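Local coordinates for heterokaryon incompatibility protein S (PDB 2WVO) that mediates heterokaryon incompatibility, triggering a lethal reaction when it meets the [het-s] prion form of incompatible cells, at residues Cys21-Glu26 with Ala143-Trp148; Trp148-Tyr151 with Ser155-Lys158; Ala195-Leu200 with Gln217-Ile222. All coordinates share one frame; numbering follows the deposited sequence.

Interaction 1: Cys21-Glu26 with Ala143-Trp148; sequences CVACFE and AKKTAW
Ala23 meets the aliphatic part of Lys145 near the end of helix 14-23. Ala23 CB, the methyl carbon, lies 4.1 Å from Lys145 CE. The carbonyl oxygen of the same alanine, Ala23 O, rests 3.8 Å from Lys145 CD, which is a van der Waals approach, and its polar partner is the amide of Glu26, which closes a type I turn spanning Ala23 to Glu26. The lysine methylenes therefore lie over both the methyl and the backbone of the alanine. Cys24 follows as the second touching residue. Cys24 SG, anti to the carbonyl carbon (chi1 -82°), lies 4.0 Å from Lys145 CE, and Cys24 N comes equally close to that carbon. The side chain of Lys145 is bent at chi2 and again at chi4, and this last bend turns NZ back to a hydrogen bond with Asn20 OD1, so the charged end is gripped by a residue just ahead of Cys21. The carbonyl of Cys24 reaches the other segment through water: water 1 donates to Cys24 O at 2.7 Å and accepts from Trp148 NE1 at 2.8 Å, lying in the plane of the indole at its edge. This bridge gives the indole N-H a partner and ties the turn to the start of strand 148-150. Further along, Phe25 faces away from the loop to pack on helix 38-59 and to meet Phe91 edge-to-face, while Glu26 forms a salt bridge with Lys49. The contact thus joins the end of helix 14-23 to the loop that follows helix 120-136, with helices 38-59 and 75-104 packing against it; the first segment leads on to strand 28-30, and the second runs into its parallel partner 148-150 at Trp148.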
# COMPACT_ATOMS: atom_id res chain seq x y z
N CYS A 21 -8.81 -0.09 13.77
CA CYS A 21 -8.20 0.97 12.95
C CYS A 21 -7.83 2.23 13.74
O CYS A 21 -6.72 2.76 13.63
CB CYS A 21 -9.15 1.41 11.83
SG CYS A 21 -9.27 0.28 10.47
N VAL A 22 -8.78 2.72 14.53
CA VAL A 22 -8.59 3.92 15.32
C VAL A 22 -7.51 3.71 16.39
O VAL A 22 -6.64 4.56 16.59
CB VAL A 22 -9.93 4.40 15.96
CG1 VAL A 22 -9.70 5.59 16.89
CG2 VAL A 22 -10.94 4.76 14.86
N ALA A 23 -7.55 2.55 17.04
CA ALA A 23 -6.61 2.24 18.11
C ALA A 23 -5.17 2.05 17.60
O ALA A 23 -4.22 2.23 18.36
CB ALA A 23 -7.09 1.00 18.88
N CYS A 24 -5.02 1.70 16.32
CA CYS A 24 -3.71 1.59 15.65
C CYS A 24 -2.86 2.86 15.71
O CYS A 24 -1.63 2.79 15.64
CB CYS A 24 -3.90 1.21 14.19
SG CYS A 24 -4.14 -0.54 13.89
N PHE A 25 -3.52 4.01 15.83
CA PHE A 25 -2.84 5.30 15.85
C PHE A 25 -2.14 5.59 17.18
O PHE A 25 -1.15 6.32 17.22
CB PHE A 25 -3.84 6.41 15.55
CG PHE A 25 -4.21 6.55 14.10
CD1 PHE A 25 -5.33 5.90 13.59
CD2 PHE A 25 -3.48 7.39 13.26
CE1 PHE A 25 -5.70 6.05 12.25
CE2 PHE A 25 -3.84 7.56 11.92
CZ PHE A 25 -4.95 6.89 11.41
N GLU A 26 -2.63 4.98 18.25
CA GLU A 26 -2.21 5.30 19.61
C GLU A 26 -0.71 5.17 19.86
O GLU A 26 -0.09 6.08 20.42
CB GLU A 26 -2.96 4.42 20.62
CG GLU A 26 -3.43 5.16 21.86
CD GLU A 26 -4.72 5.96 21.62
OE1 GLU A 26 -4.76 7.14 22.07
OE2 GLU A 26 -5.69 5.43 21.00
N ALA A 143 -7.59 -5.39 23.31
CA ALA A 143 -6.28 -5.68 23.89
C ALA A 143 -5.28 -4.60 23.47
O ALA A 143 -5.40 -4.02 22.39
CB ALA A 143 -5.81 -7.06 23.43
N LYS A 144 -4.31 -4.34 24.33
CA LYS A 144 -3.30 -3.31 24.07
C LYS A 144 -2.40 -3.69 22.88
O LYS A 144 -2.08 -4.87 22.67
CB LYS A 144 -2.45 -3.06 25.32
CG LYS A 144 -1.68 -1.74 25.30
CD LYS A 144 -1.03 -1.47 26.65
CE LYS A 144 -0.14 -0.24 26.61
NZ LYS A 144 0.35 0.12 27.98
N LYS A 145 -2.02 -2.68 22.11
CA LYS A 145 -1.13 -2.86 20.96
C LYS A 145 0.29 -2.43 21.34
O LYS A 145 0.49 -1.74 22.35
CB LYS A 145 -1.65 -2.07 19.77
CG LYS A 145 -2.91 -2.66 19.16
CD LYS A 145 -3.86 -1.57 18.68
CE LYS A 145 -4.77 -2.06 17.55
NZ LYS A 145 -5.52 -3.31 17.86
N THR A 146 1.27 -2.84 20.55
CA THR A 146 2.67 -2.54 20.85
C THR A 146 3.22 -1.35 20.04
O THR A 146 2.87 -1.15 18.87
CB THR A 146 3.58 -3.79 20.68
OG1 THR A 146 3.69 -4.12 19.29
CG2 THR A 146 3.00 -4.99 21.42
N ALA A 147 4.07 -0.56 20.69
CA ALA A 147 4.67 0.62 20.09
C ALA A 147 5.60 0.28 18.93
O ALA A 147 6.31 -0.73 18.96
CB ALA A 147 5.41 1.44 21.14
N TRP A 148 5.58 1.12 17.91
CA TRP A 148 6.47 1.01 16.76
C TRP A 148 6.63 2.40 16.15
O TRP A 148 5.81 3.29 16.40
CB TRP A 148 5.93 -0.01 15.73
CG TRP A 148 4.63 0.43 15.15
CD1 TRP A 148 3.38 0.30 15.71
CD2 TRP A 148 4.45 1.10 13.90
NE1 TRP A 148 2.44 0.85 14.88
CE2 TRP A 148 3.06 1.34 13.76
CE3 TRP A 148 5.32 1.52 12.89
CZ2 TRP A 148 2.52 1.98 12.65
CZ3 TRP A 148 4.79 2.16 11.79
CH2 TRP A 148 3.39 2.38 11.67
O HOH W 1 -0.30 0.57 14.93

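Interaction 2: Trp148-Tyr151 with Ser155-Lys158; sequences WALY and SLEK
Beside the Leu150 contact with Ser155 and Leu156, the Tyr151 ring has Ala149 CB over one face, 3.5 Å above its plane and displaced toward the rim. That ring also stacks with Tyr101 of helix 75-104, and its hydroxyl makes a weak hydrogen bond to Glu102. The Trp148 indole lies against Ala94 and Gln95 of the same helix and against Val28. Leu150 points instead at the first turn of helix 153-172. With CG anti to the carbonyl carbon (chi1 -70°), its two methyls divide between neighbouring helix residues: Leu150 CD1 touches Leu156 CD2 at 3.5 Å, whereas Leu150 CD2 rests on Ser155 CB at 3.6 Å. The two leucine side chains cross at about a right angle, and Leu150 CD1 also nears the helix backbone, 4.1 Å from Leu156 CA. This is a strand-turn-helix connection, in which the chain leaves strand 148-150 of a two-stranded parallel sheet and turns sharply within a few residues, bringing the start of the helix against the last strand residue. Leu156, its CG anti to the backbone nitrogen (chi1 -173°), also packs on Leu30 of the partner strand and on Cys41 and Leu45 of helix 38-59. The side chain of Ser155 meets the leucine through CB; its OG is hydrogen-bonded to Asp152 OD1, just ahead of the helix. One turn on, Lys158 packs against Gln162 of the second subunit.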
# COMPACT_ATOMS: atom_id res chain seq x y z
N TRP A 148 5.58 1.12 17.91
CA TRP A 148 6.47 1.01 16.76
C TRP A 148 6.63 2.40 16.15
O TRP A 148 5.81 3.29 16.40
CB TRP A 148 5.93 -0.01 15.73
CG TRP A 148 4.63 0.43 15.15
CD1 TRP A 148 3.38 0.30 15.71
CD2 TRP A 148 4.45 1.10 13.90
NE1 TRP A 148 2.44 0.85 14.88
CE2 TRP A 148 3.06 1.34 13.76
CE3 TRP A 148 5.32 1.52 12.89
CZ2 TRP A 148 2.52 1.98 12.65
CZ3 TRP A 148 4.79 2.16 11.79
CH2 TRP A 148 3.39 2.38 11.67
N ALA A 149 7.69 2.58 15.36
CA ALA A 149 8.11 3.90 14.90
C ALA A 149 8.08 4.07 13.38
O ALA A 149 8.48 3.17 12.63
CB ALA A 149 9.51 4.21 15.44
N LEU A 150 7.61 5.23 12.95
CA LEU A 150 7.77 5.68 11.56
C LEU A 150 9.10 6.42 11.45
O LEU A 150 9.33 7.41 12.16
CB LEU A 150 6.61 6.59 11.14
CG LEU A 150 5.21 6.00 10.96
CD1 LEU A 150 4.14 7.07 11.01
CD2 LEU A 150 5.11 5.21 9.65
N TYR A 151 9.98 5.94 10.57
CA TYR A 151 11.34 6.50 10.45
C TYR A 151 11.56 7.41 9.24
O TYR A 151 12.55 8.14 9.21
CB TYR A 151 12.39 5.40 10.44
CG TYR A 151 12.46 4.60 11.71
CD1 TYR A 151 11.92 3.32 11.77
CD2 TYR A 151 13.07 5.13 12.86
CE1 TYR A 151 11.99 2.57 12.93
CE2 TYR A 151 13.14 4.38 14.03
CZ TYR A 151 12.60 3.10 14.05
OH TYR A 151 12.66 2.35 15.20
N SER A 155 6.71 7.14 4.59
CA SER A 155 5.90 6.18 5.36
C SER A 155 4.67 6.83 6.00
O SER A 155 3.57 6.30 5.92
CB SER A 155 6.76 5.50 6.43
OG SER A 155 8.00 5.04 5.90
N LEU A 156 4.90 7.99 6.63
CA LEU A 156 3.86 8.81 7.27
C LEU A 156 2.85 9.37 6.25
O LEU A 156 1.64 9.23 6.44
CB LEU A 156 4.54 9.96 8.03
CG LEU A 156 3.92 11.01 8.97
CD1 LEU A 156 2.56 11.57 8.55
CD2 LEU A 156 3.89 10.55 10.42
N GLU A 157 3.36 10.01 5.18
CA GLU A 157 2.54 10.51 4.06
C GLU A 157 1.59 9.42 3.54
O GLU A 157 0.40 9.65 3.42
CB GLU A 157 3.42 11.02 2.90
CG GLU A 157 4.23 12.30 3.18
CD GLU A 157 5.06 12.81 1.96
OE1 GLU A 157 5.99 12.13 1.48
OE2 GLU A 157 4.79 13.95 1.50
N LYS A 158 2.13 8.24 3.27
CA LYS A 158 1.35 7.09 2.79
C LYS A 158 0.18 6.73 3.70
O LYS A 158 -0.94 6.51 3.22
CB LYS A 158 2.29 5.89 2.58
CG LYS A 158 1.66 4.63 1.98
CD LYS A 158 2.70 3.86 1.14
CE LYS A 158 3.68 3.07 2.01
NZ LYS A 158 4.86 2.59 1.25

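Interaction 3: Ala195-Leu200 with Gln217-Ile222; sequences ASLTIL and QKIDAI
A helical hairpin near the C-terminal end of the globular domain brings Leu197 of helix 194-204 against Lys218 and Ile219 in the C-terminal part of the second arm, the two segments running in opposite directions. Leu197 supplies the apolar centre. Leu197 CB lies 3.6 Å from Ile219 CG2, and that methyl is also 4.0 Å from Leu197 CD1, so the isoleucine branch fits along the base and one tip of the leucine as the two side chains slide past each other in opposite directions. The first torsion of Ile219 (chi1 64°) sets CG1 between backbone nitrogen and carbonyl carbon and leaves CG2 as the branch that reaches the leucine. Lys218 shares CD1 with the isoleucine and also meets CD2: Lys218 CG is 4.1 Å from Leu197 CD1, and Lys218 CD is equally far from Leu197 CD2. Its chain, extended beyond CG, crosses the leucine at about a right angle and carries NZ to the carbonyl oxygens of Ile188 and Val191, in the loop ahead of helix 194-204. Methylenes thus pack on Leu197 while the ammonium is held by backbone oxygens. At the margin, Thr198 OG1 comes within 4.5 Å of Ile219 CG2, but its hydrogen bond goes to Glu194 O in its own helix. The whole forms an antiparallel alpha-alpha hairpin, its arms joined by the loop between helices 194-204 and 209-218.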
# COMPACT_ATOMS: atom_id res chain seq x y z
N ALA A 195 -3.12 31.37 16.49
CA ALA A 195 -1.89 30.60 16.39
C ALA A 195 -2.19 29.11 16.23
O ALA A 195 -1.67 28.46 15.33
CB ALA A 195 -1.02 30.84 17.61
N SER A 196 -3.08 28.60 17.09
CA SER A 196 -3.48 27.19 17.07
C SER A 196 -4.32 26.84 15.85
O SER A 196 -4.16 25.77 15.27
CB SER A 196 -4.20 26.82 18.36
OG SER A 196 -3.28 26.77 19.44
N LEU A 197 -5.20 27.75 15.45
CA LEU A 197 -6.07 27.55 14.29
C LEU A 197 -5.29 27.46 12.97
O LEU A 197 -5.66 26.70 12.07
CB LEU A 197 -7.12 28.65 14.21
CG LEU A 197 -8.28 28.63 15.22
CD1 LEU A 197 -9.02 29.95 15.21
CD2 LEU A 197 -9.25 27.46 14.96
N THR A 198 -4.21 28.23 12.88
CA THR A 198 -3.39 28.33 11.68
C THR A 198 -2.53 27.08 11.52
O THR A 198 -2.34 26.59 10.40
CB THR A 198 -2.51 29.60 11.75
OG1 THR A 198 -3.36 30.74 11.94
CG2 THR A 198 -1.66 29.79 10.48
N ILE A 199 -2.04 26.57 12.65
CA ILE A 199 -1.29 25.32 12.69
C ILE A 199 -2.20 24.13 12.32
O ILE A 199 -1.80 23.26 11.54
CB ILE A 199 -0.61 25.11 14.08
CG1 ILE A 199 0.42 26.21 14.38
CG2 ILE A 199 0.04 23.74 14.18
CD1 ILE A 199 1.63 26.28 13.43
N LEU A 200 -3.43 24.11 12.85
CA LEU A 200 -4.44 23.10 12.50
C LEU A 200 -4.80 23.09 11.01
O LEU A 200 -4.82 22.03 10.39
CB LEU A 200 -5.73 23.29 13.30
CG LEU A 200 -6.16 22.33 14.41
CD1 LEU A 200 -7.62 22.59 14.73
CD2 LEU A 200 -5.95 20.83 14.07
N GLN A 217 -12.69 29.52 8.44
CA GLN A 217 -13.84 30.34 8.78
C GLN A 217 -13.69 30.95 10.17
O GLN A 217 -14.07 32.10 10.39
CB GLN A 217 -15.15 29.54 8.69
CG GLN A 217 -15.61 29.25 7.28
CD GLN A 217 -17.01 28.67 7.23
OE1 GLN A 217 -17.19 27.46 7.05
NE2 GLN A 217 -18.02 29.53 7.40
N LYS A 218 -13.10 30.19 11.10
CA LYS A 218 -12.95 30.67 12.47
C LYS A 218 -11.87 31.75 12.64
O LYS A 218 -12.02 32.65 13.48
CB LYS A 218 -12.74 29.52 13.45
CG LYS A 218 -13.14 29.87 14.87
CD LYS A 218 -13.06 28.69 15.82
CE LYS A 218 -13.62 29.10 17.18
NZ LYS A 218 -13.46 28.03 18.19
N ILE A 219 -10.79 31.67 11.86
CA ILE A 219 -9.72 32.68 11.92
C ILE A 219 -10.23 34.09 11.54
O ILE A 219 -9.62 35.09 11.92
CB ILE A 219 -8.47 32.31 11.07
CG1 ILE A 219 -8.80 32.24 9.57
CG2 ILE A 219 -7.80 31.02 11.57
CD1 ILE A 219 -7.65 32.67 8.66
N ASP A 220 -11.34 34.14 10.81
CA ASP A 220 -11.97 35.41 10.42
C ASP A 220 -12.83 36.00 11.54
O ASP A 220 -13.12 37.20 11.54
CB ASP A 220 -12.81 35.23 9.14
CG ASP A 220 -12.08 34.42 8.07
OD1 ASP A 220 -10.83 34.45 8.03
OD2 ASP A 220 -12.76 33.75 7.27
N ALA A 221 -13.22 35.15 12.49
CA ALA A 221 -13.88 35.58 13.74
C ALA A 221 -12.92 36.35 14.67
O ALA A 221 -13.23 36.60 15.85
CB ALA A 221 -14.52 34.39 14.46
N ILE A 222 -11.74 36.69 14.13
CA ILE A 222 -10.79 37.61 14.75
C ILE A 222 -10.21 38.59 13.71
O ILE A 222 -10.20 39.80 13.95
CB ILE A 222 -9.67 36.90 15.59
CG1 ILE A 222 -9.54 35.41 15.21
CG2 ILE A 222 -9.95 37.07 17.09
CD1 ILE A 222 -8.50 34.62 16.00

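Interactions 1 and 2 follow one another along the chain and share Trp148, with centres 14 Å apart. Interaction 1 brings the end of helix 14-23 to the loop that leads into strand 148-150, and interaction 2 carries the chain from that strand into helix 153-172; both sit round the small parallel sheet formed with strand 28-30, in the helical body near helices 38-59 and 75-104. Interaction 3 comes later in sequence, its centre 31 Å from that of interaction 1 and 28 Å from that of interaction 2, and touches neither. On the far side of the chain's centre from interaction 1, it is a local pairing of consecutive helices toward the C-terminal end.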